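PDB 3QWT: putative GH105 family protein from Salmonella enterica subsp. enterica serovar Paratyphi A, which is of unknown function but probably releases unsaturated uronyl residues from the ends of pectin-derived oligosaccharides, like GH105 hydrolases. Local coordinates for residues Gly151-Ile156 with Thr195-Leu200; Gln165-Thr170 with Trp213-Ser218; Arg121-Arg126 with Gly182-Arg187. All coordinates share one frame; numbering follows the deposited sequence.

In the fold
All three contacts fall within the glycoside hydrolase family 88 region, an alpha/alpha toroid. Contact 1 joins a loop to helix 188-205, contact 2 is a small sheet in the toroid's connections, and contact 3 joins two helices. First segments follow the chain order 121-126, 151-156, 165-170, second ones 182-187, 195-200, 213-218, so the connections cross. Contacts 1 and 2, centres about 10 Å apart, touch through His155, which bonds to Gln165 and Thr170 and stacks on Trp167; they form one continuous buried region beside a bound glycerol. Contact 3 lies at the surface, at the C-terminal ends of helices 114-125 and 170-184, its centre about 23 Å from contact 1 and 29 Å from contact 2. Helix 170-184 links contacts 2 and 3.

Contact 1 (Gly151-Ile156 with Thr195-Leu200); sequences GGMQHI and TYQFLL
The loop 151-156 runs past helix 188-205 of the alpha/alpha toroid with Gly152 CA 6.4 Å from Gln197 CA, and the contact is a side-chain amide bridging two backbone groups of the loop. Gln197 NE2 donates to Gly151 O at 2.7 Å, in the carbonyl plane of the glycine and almost within the amide plane of the glutamine. Its other end, OE1, accepts from Met153 N at 2.9 Å; the bond is fairly straight (161°), but the N-H arrives from above the plane of the side-chain carbonyl. The bend at chi2 (-58°) turns the amide so that both ends serve the loop, and Glu193, one turn earlier on the helix, takes a further bond from NE2, which should help fix the rotation of the amide. Met153, a selenomethionine, lays its chain across Gln197 at about a right angle, CG coming to 3.2 Å from Gln197 CD, and the side chain also packs on Thr174 and Leu178 of helix 170-184. Tyr196 bonds through OH to His150 O and meets Arg258 of a second subunit in a cation-pi contact. One turn on from Tyr196, the CD2 branch of Leu200 presses on the glycine backbone, 3.4 Å from Gly152 CA.

Contact 2 (Gln165-Thr170 with Trp213-Ser218); sequences QMWDDT and WFHGWS
His215 NE2 donates to Asp169 OD2 at 3.0 Å on the syn side of the carboxylate, in a bent bond (137°) between planes 60° apart. Although His215 CB points away, CG lies anti to the backbone N (chi1 -176°), which brings the ring back toward Asp169. Tyr354 OH bonds to His215 ND1 and Trp236 NE1 to Asp169 OD1, so imidazole and carboxylate are each held at two points. Next to them Asp168 N donates to His215 O at 3.0 Å. The Asp168 carboxylate points toward segment 213-218, OD1 lying 2.5 Å from Phe214 O and at the edge of the Trp213 ring. Two further backbone bonds join Met166 and Trp217 as an antiparallel hydrogen-bonded pair, the longer being Trp217 N to Met166 O at 2.9 Å. On the face of Gln165 and Trp167, Trp167 NE1 donates to Gln165 OE1 at 2.7 Å, in the ring plane, and CE3 of the indole lies obliquely against His215. On the opposite face, Met166 CB lies loosely at the edge of the Trp217 ring, 4.5 Å from CD1. A glycerol, probably from crystallisation, near Asp169 may mark a pocket bordered by this two-stranded antiparallel sheet, its strands joined through helices 170-184 and 188-205.

Contact 3 (Arg121-Arg126 with Gly182-Arg187); sequences RYEETR and GKLLNR
Leu184 points its forked end at helix 114-125 and divides its two methyls between different neighbours. With CG anti to the backbone N (chi1 178°), the side chain extends toward that helix; CD2 meets the edge of the Tyr122 ring, 3.7 Å from CD2 of the tyrosine and close to the ring plane. The other branch, CD1, lies 3.8 Å from Glu123 CB and the same distance from Arg126 NH2. Leucine and arginine side chains run alongside one another, pointing opposite ways, the guanidinium being neither flat against the methyl nor edge-on to it. Arg126 gets there by folding back at chi2 (-70°): its CD rests over one face of Tyr122, toward the rim, and NE makes a weak bond to Glu123 O. The ring is thus approached by Arg126 on a face and by Leu184 at an edge, while Leu185 CD2 comes obliquely to 4.2 Å from Tyr122 CE2. No hydrogen bond crosses between the segments, but Glu123 OE2 forms a salt bridge with Lys180, one turn before Leu184 on the same helix. Both segments lie at helix C-termini. Arg126 leaves helix 114-125 with positive phi, and a Schellman motif with Asn186 as its C-prime residue ends helix 170-184. Helix 131-143 packs against both partners, its Leu131 touching Tyr122 and Leu185, while Arg187 reaches Glu135 on that helix in a salt bridge.

Contact 1 (Gly151-Ile156 with Thr195-Leu200)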
# COMPACT_ATOMS: atom_id res chain seq x y z
N GLY A 151 -17.95 30.71 0.65
CA GLY A 151 -18.56 29.42 0.44
C GLY A 151 -19.18 28.85 1.69
O GLY A 151 -19.29 27.64 1.84
N GLY A 152 -19.60 29.73 2.60
CA GLY A 152 -20.34 29.28 3.76
C GLY A 152 -21.72 28.83 3.34
O GLY A 152 -22.33 29.39 2.42
N MSE A 153 -22.23 27.79 3.99
CA MSE A 153 -23.59 27.35 3.72
C MSE A 153 -24.60 28.39 4.21
O MSE A 153 -24.57 28.80 5.38
CB MSE A 153 -23.85 26.00 4.36
CG MSE A 153 -23.10 24.89 3.65
SE MSE A 153 -23.75 23.17 4.23
CE MSE A 153 -23.16 22.08 2.72
N GLN A 154 -25.47 28.83 3.31
CA GLN A 154 -26.43 29.85 3.68
C GLN A 154 -27.62 29.18 4.34
O GLN A 154 -28.15 28.19 3.82
CB GLN A 154 -26.87 30.64 2.45
CG GLN A 154 -27.92 31.69 2.73
CD GLN A 154 -28.14 32.58 1.53
OE1 GLN A 154 -27.21 33.25 1.05
NE2 GLN A 154 -29.36 32.58 1.02
N HIS A 155 -28.03 29.68 5.51
CA HIS A 155 -29.15 29.06 6.21
C HIS A 155 -30.47 29.36 5.51
O HIS A 155 -31.32 30.09 6.05
CB HIS A 155 -29.20 29.50 7.68
CG HIS A 155 -30.15 28.68 8.51
ND1 HIS A 155 -29.79 27.47 9.06
CD2 HIS A 155 -31.44 28.89 8.86
CE1 HIS A 155 -30.82 26.98 9.73
NE2 HIS A 155 -31.83 27.82 9.62
N ILE A 156 -30.65 28.81 4.31
CA ILE A 156 -31.89 28.99 3.57
C ILE A 156 -32.97 28.00 4.02
O ILE A 156 -32.74 26.81 4.19
CB ILE A 156 -31.70 28.91 2.04
CG1 ILE A 156 -33.02 29.24 1.33
CG2 ILE A 156 -31.24 27.54 1.63
CD1 ILE A 156 -32.91 29.22 -0.18
N THR A 195 -16.37 19.31 6.91
CA THR A 195 -15.32 19.81 7.79
C THR A 195 -15.07 21.28 7.56
O THR A 195 -14.94 22.06 8.51
CB THR A 195 -14.03 19.06 7.53
OG1 THR A 195 -14.29 17.67 7.72
CG2 THR A 195 -12.91 19.52 8.51
N TYR A 196 -14.99 21.66 6.28
CA TYR A 196 -14.82 23.07 5.98
C TYR A 196 -15.98 23.89 6.55
O TYR A 196 -15.76 24.93 7.17
CB TYR A 196 -14.67 23.31 4.48
CG TYR A 196 -14.59 24.77 4.12
CD1 TYR A 196 -13.41 25.48 4.28
CD2 TYR A 196 -15.72 25.44 3.65
CE1 TYR A 196 -13.32 26.82 3.96
CE2 TYR A 196 -15.65 26.80 3.31
CZ TYR A 196 -14.44 27.48 3.48
OH TYR A 196 -14.35 28.81 3.16
N GLN A 197 -17.20 23.40 6.38
CA GLN A 197 -18.33 24.14 6.93
C GLN A 197 -18.17 24.33 8.45
O GLN A 197 -18.45 25.40 8.99
CB GLN A 197 -19.66 23.50 6.55
CG GLN A 197 -20.02 23.67 5.07
CD GLN A 197 -20.09 25.14 4.66
OE1 GLN A 197 -20.48 26.00 5.46
NE2 GLN A 197 -19.69 25.43 3.42
N PHE A 198 -17.70 23.29 9.15
CA PHE A 198 -17.51 23.38 10.59
C PHE A 198 -16.56 24.53 10.91
O PHE A 198 -16.92 25.42 11.68
CB PHE A 198 -16.93 22.08 11.12
CG PHE A 198 -17.65 21.55 12.31
CD1 PHE A 198 -18.59 20.54 12.16
CD2 PHE A 198 -17.37 22.05 13.57
CE1 PHE A 198 -19.25 20.03 13.26
CE2 PHE A 198 -18.03 21.55 14.67
CZ PHE A 198 -18.98 20.54 14.52
N LEU A 199 -15.37 24.51 10.30
CA LEU A 199 -14.35 25.52 10.55
C LEU A 199 -14.87 26.93 10.28
O LEU A 199 -14.63 27.85 11.06
CB LEU A 199 -13.09 25.23 9.73
CG LEU A 199 -12.40 23.90 10.04
CD1 LEU A 199 -11.32 23.64 9.02
CD2 LEU A 199 -11.81 23.84 11.46
N LEU A 200 -15.62 27.11 9.19
CA LEU A 200 -16.12 28.43 8.85
C LEU A 200 -17.18 28.86 9.85
O LEU A 200 -17.23 30.03 10.24
CB LEU A 200 -16.69 28.49 7.43
CG LEU A 200 -16.92 29.92 6.93
CD1 LEU A 200 -15.59 30.67 6.90
CD2 LEU A 200 -17.57 29.96 5.56

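Contact 2 (Gln165-Thr170 with Trp213-Ser218)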
# COMPACT_ATOMS: atom_id res chain seq x y z
N GLN A 165 -26.61 34.79 5.35
CA GLN A 165 -26.62 34.41 6.77
C GLN A 165 -26.14 32.98 7.01
O GLN A 165 -26.42 32.07 6.20
CB GLN A 165 -28.03 34.53 7.38
CG GLN A 165 -28.64 35.91 7.38
CD GLN A 165 -30.03 35.89 8.03
OE1 GLN A 165 -30.32 35.03 8.85
NE2 GLN A 165 -30.88 36.84 7.64
N MSE A 166 -25.44 32.80 8.14
CA MSE A 166 -25.03 31.49 8.64
C MSE A 166 -25.56 31.31 10.07
O MSE A 166 -25.44 32.21 10.90
CB MSE A 166 -23.50 31.35 8.62
CG MSE A 166 -22.88 31.34 7.23
SE MSE A 166 -20.92 31.17 7.14
CE MSE A 166 -20.67 29.34 7.84
N TRP A 167 -26.17 30.16 10.36
CA TRP A 167 -26.72 29.92 11.70
C TRP A 167 -26.10 28.69 12.35
O TRP A 167 -25.68 27.76 11.65
CB TRP A 167 -28.23 29.69 11.65
CG TRP A 167 -29.06 30.80 11.08
CD1 TRP A 167 -28.62 31.85 10.33
CD2 TRP A 167 -30.47 30.96 11.21
NE1 TRP A 167 -29.68 32.65 9.98
CE2 TRP A 167 -30.83 32.12 10.50
CE3 TRP A 167 -31.47 30.22 11.85
CZ2 TRP A 167 -32.15 32.58 10.43
CZ3 TRP A 167 -32.79 30.67 11.77
CH2 TRP A 167 -33.11 31.85 11.07
N ASP A 168 -26.10 28.66 13.69
CA ASP A 168 -25.78 27.43 14.42
C ASP A 168 -26.49 26.20 13.82
O ASP A 168 -25.87 25.17 13.58
CB ASP A 168 -26.22 27.54 15.87
CG ASP A 168 -25.66 28.78 16.58
OD1 ASP A 168 -24.76 29.46 16.05
OD2 ASP A 168 -26.12 29.08 17.70
N ASP A 169 -27.80 26.33 13.63
CA ASP A 169 -28.70 25.23 13.33
C ASP A 169 -28.23 24.47 12.06
O ASP A 169 -28.47 23.27 11.91
CB ASP A 169 -30.14 25.76 13.15
CG ASP A 169 -30.62 26.63 14.35
OD1 ASP A 169 -31.57 26.24 15.07
OD2 ASP A 169 -30.04 27.72 14.58
N THR A 170 -27.58 25.18 11.16
CA THR A 170 -27.10 24.56 9.94
C THR A 170 -26.24 23.36 10.29
O THR A 170 -26.27 22.38 9.57
CB THR A 170 -26.31 25.54 9.09
OG1 THR A 170 -27.15 26.65 8.76
CG2 THR A 170 -25.81 24.89 7.81
N TRP A 213 -21.63 30.16 21.93
CA TRP A 213 -21.79 30.57 20.54
C TRP A 213 -22.89 31.60 20.31
O TRP A 213 -23.90 31.62 21.02
CB TRP A 213 -22.11 29.35 19.68
CG TRP A 213 -20.95 28.48 19.35
CD1 TRP A 213 -20.00 28.03 20.21
CD2 TRP A 213 -20.63 27.93 18.07
NE1 TRP A 213 -19.09 27.23 19.54
CE2 TRP A 213 -19.46 27.15 18.23
CE3 TRP A 213 -21.22 28.02 16.81
CZ2 TRP A 213 -18.87 26.47 17.16
CZ3 TRP A 213 -20.64 27.34 15.75
CH2 TRP A 213 -19.47 26.58 15.93
N PHE A 214 -22.71 32.43 19.29
CA PHE A 214 -23.78 33.31 18.85
C PHE A 214 -24.74 32.58 17.92
O PHE A 214 -24.34 31.70 17.16
CB PHE A 214 -23.20 34.54 18.16
CG PHE A 214 -22.38 35.40 19.08
CD1 PHE A 214 -22.97 36.01 20.18
CD2 PHE A 214 -21.03 35.58 18.87
CE1 PHE A 214 -22.21 36.80 21.04
CE2 PHE A 214 -20.27 36.37 19.73
CZ PHE A 214 -20.86 36.98 20.82
N HIS A 215 -26.01 32.95 17.97
CA HIS A 215 -26.99 32.26 17.14
C HIS A 215 -26.68 32.40 15.64
O HIS A 215 -26.60 31.40 14.93
CB HIS A 215 -28.42 32.73 17.43
CG HIS A 215 -29.46 31.97 16.67
ND1 HIS A 215 -30.73 32.45 16.45
CD2 HIS A 215 -29.40 30.75 16.07
CE1 HIS A 215 -31.41 31.57 15.74
NE2 HIS A 215 -30.63 30.53 15.50
N GLY A 216 -26.51 33.64 15.18
CA GLY A 216 -26.32 33.89 13.76
C GLY A 216 -25.20 34.84 13.37
O GLY A 216 -24.67 35.59 14.20
N TRP A 217 -24.87 34.80 12.08
CA TRP A 217 -23.87 35.67 11.46
C TRP A 217 -24.37 36.08 10.08
O TRP A 217 -24.95 35.26 9.34
CB TRP A 217 -22.53 34.93 11.31
CG TRP A 217 -21.59 35.59 10.33
CD1 TRP A 217 -21.39 35.25 9.03
CD2 TRP A 217 -20.73 36.71 10.59
NE1 TRP A 217 -20.47 36.09 8.46
CE2 TRP A 217 -20.05 36.99 9.39
CE3 TRP A 217 -20.48 37.51 11.71
CZ2 TRP A 217 -19.13 38.03 9.29
CZ3 TRP A 217 -19.57 38.54 11.60
CH2 TRP A 217 -18.91 38.79 10.40
N SER A 218 -24.13 37.32 9.71
CA SER A 218 -24.45 37.75 8.36
C SER A 218 -23.27 38.42 7.66
O SER A 218 -22.59 39.27 8.24
CB SER A 218 -25.64 38.70 8.35
OG SER A 218 -25.89 39.13 7.02

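Contact 3 (Arg121-Arg126 with Gly182-Arg187)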
# COMPACT_ATOMS: atom_id res chain seq x y z
N ARG A 121 -30.55 4.19 7.98
CA ARG A 121 -31.45 3.11 7.63
C ARG A 121 -30.98 2.44 6.34
O ARG A 121 -31.04 1.22 6.21
CB ARG A 121 -32.92 3.57 7.54
CG ARG A 121 -33.53 3.97 8.90
CD ARG A 121 -33.64 2.79 9.86
NE ARG A 121 -34.58 1.76 9.41
CZ ARG A 121 -34.34 0.45 9.42
NH1 ARG A 121 -33.18 -0.00 9.86
NH2 ARG A 121 -35.26 -0.40 8.97
N TYR A 122 -30.49 3.23 5.40
CA TYR A 122 -29.95 2.65 4.17
C TYR A 122 -28.73 1.80 4.49
O TYR A 122 -28.54 0.73 3.92
CB TYR A 122 -29.58 3.73 3.16
CG TYR A 122 -28.92 3.17 1.93
CD1 TYR A 122 -29.64 2.37 1.04
CD2 TYR A 122 -27.59 3.42 1.66
CE1 TYR A 122 -29.05 1.84 -0.08
CE2 TYR A 122 -26.98 2.90 0.54
CZ TYR A 122 -27.71 2.11 -0.33
OH TYR A 122 -27.12 1.59 -1.46
N GLU A 123 -27.90 2.28 5.42
CA GLU A 123 -26.71 1.54 5.83
C GLU A 123 -27.07 0.12 6.32
O GLU A 123 -26.42 -0.85 5.92
CB GLU A 123 -25.98 2.30 6.93
CG GLU A 123 -24.72 1.62 7.42
CD GLU A 123 -23.90 2.50 8.36
OE1 GLU A 123 -22.66 2.50 8.25
OE2 GLU A 123 -24.51 3.20 9.20
N GLU A 124 -28.11 -0.01 7.15
CA GLU A 124 -28.54 -1.31 7.66
C GLU A 124 -29.25 -2.19 6.62
O GLU A 124 -29.00 -3.39 6.58
CB GLU A 124 -29.48 -1.18 8.86
CG GLU A 124 -29.09 -0.14 9.89
CD GLU A 124 -30.17 0.05 10.94
OE1 GLU A 124 -30.71 1.17 11.04
OE2 GLU A 124 -30.48 -0.95 11.65
N THR A 125 -30.12 -1.60 5.81
CA THR A 125 -30.99 -2.39 4.93
C THR A 125 -30.56 -2.41 3.46
O THR A 125 -30.93 -3.32 2.73
CB THR A 125 -32.45 -1.87 4.96
OG1 THR A 125 -32.54 -0.64 4.25
CG2 THR A 125 -32.94 -1.68 6.40
N ARG A 126 -29.81 -1.40 3.03
CA ARG A 126 -29.40 -1.33 1.62
C ARG A 126 -30.59 -1.27 0.66
O ARG A 126 -30.47 -1.63 -0.51
CB ARG A 126 -28.49 -2.51 1.25
CG ARG A 126 -27.20 -2.56 2.05
CD ARG A 126 -26.27 -1.40 1.64
NE ARG A 126 -25.37 -0.99 2.71
CZ ARG A 126 -24.41 -0.08 2.57
NH1 ARG A 126 -24.23 0.52 1.40
NH2 ARG A 126 -23.63 0.23 3.60
N GLY A 182 -21.57 11.14 3.19
CA GLY A 182 -20.26 11.11 2.57
C GLY A 182 -19.50 9.86 2.98
O GLY A 182 -18.94 9.14 2.15
N LYS A 183 -19.47 9.61 4.28
CA LYS A 183 -18.90 8.38 4.78
C LYS A 183 -19.63 7.16 4.19
O LYS A 183 -19.01 6.27 3.62
CB LYS A 183 -18.96 8.37 6.30
CG LYS A 183 -17.98 9.34 6.95
CD LYS A 183 -16.53 8.93 6.60
CE LYS A 183 -15.49 9.87 7.16
NZ LYS A 183 -14.13 9.26 7.01
N LEU A 184 -20.96 7.17 4.30
CA LEU A 184 -21.78 6.05 3.83
C LEU A 184 -21.57 5.68 2.36
O LEU A 184 -21.34 4.52 2.03
CB LEU A 184 -23.27 6.34 4.09
CG LEU A 184 -24.25 5.27 3.60
CD1 LEU A 184 -23.92 3.92 4.21
CD2 LEU A 184 -25.71 5.65 3.91
N LEU A 185 -21.64 6.67 1.47
CA LEU A 185 -21.49 6.40 0.04
C LEU A 185 -20.03 6.45 -0.42
O LEU A 185 -19.76 6.48 -1.61
CB LEU A 185 -22.33 7.39 -0.79
CG LEU A 185 -23.81 7.52 -0.42
CD1 LEU A 185 -24.46 8.47 -1.36
CD2 LEU A 185 -24.52 6.17 -0.44
N ASN A 186 -19.10 6.46 0.53
CA ASN A 186 -17.68 6.63 0.19
C ASN A 186 -17.44 7.79 -0.77
O ASN A 186 -16.87 7.61 -1.84
CB ASN A 186 -17.07 5.35 -0.41
CG ASN A 186 -17.09 4.19 0.56
OD1 ASN A 186 -16.64 4.30 1.71
ND2 ASN A 186 -17.62 3.05 0.11
N ARG A 187 -17.90 8.98 -0.38
CA ARG A 187 -17.66 10.17 -1.17
C ARG A 187 -16.94 11.19 -0.29
O ARG A 187 -17.57 12.05 0.32
CB ARG A 187 -18.97 10.71 -1.74
CG ARG A 187 -19.62 9.72 -2.73
CD ARG A 187 -20.93 10.24 -3.32
NE ARG A 187 -21.53 9.28 -4.25
CZ ARG A 187 -22.61 9.51 -4.98
NH1 ARG A 187 -23.25 10.69 -4.91
NH2 ARG A 187 -23.07 8.57 -5.79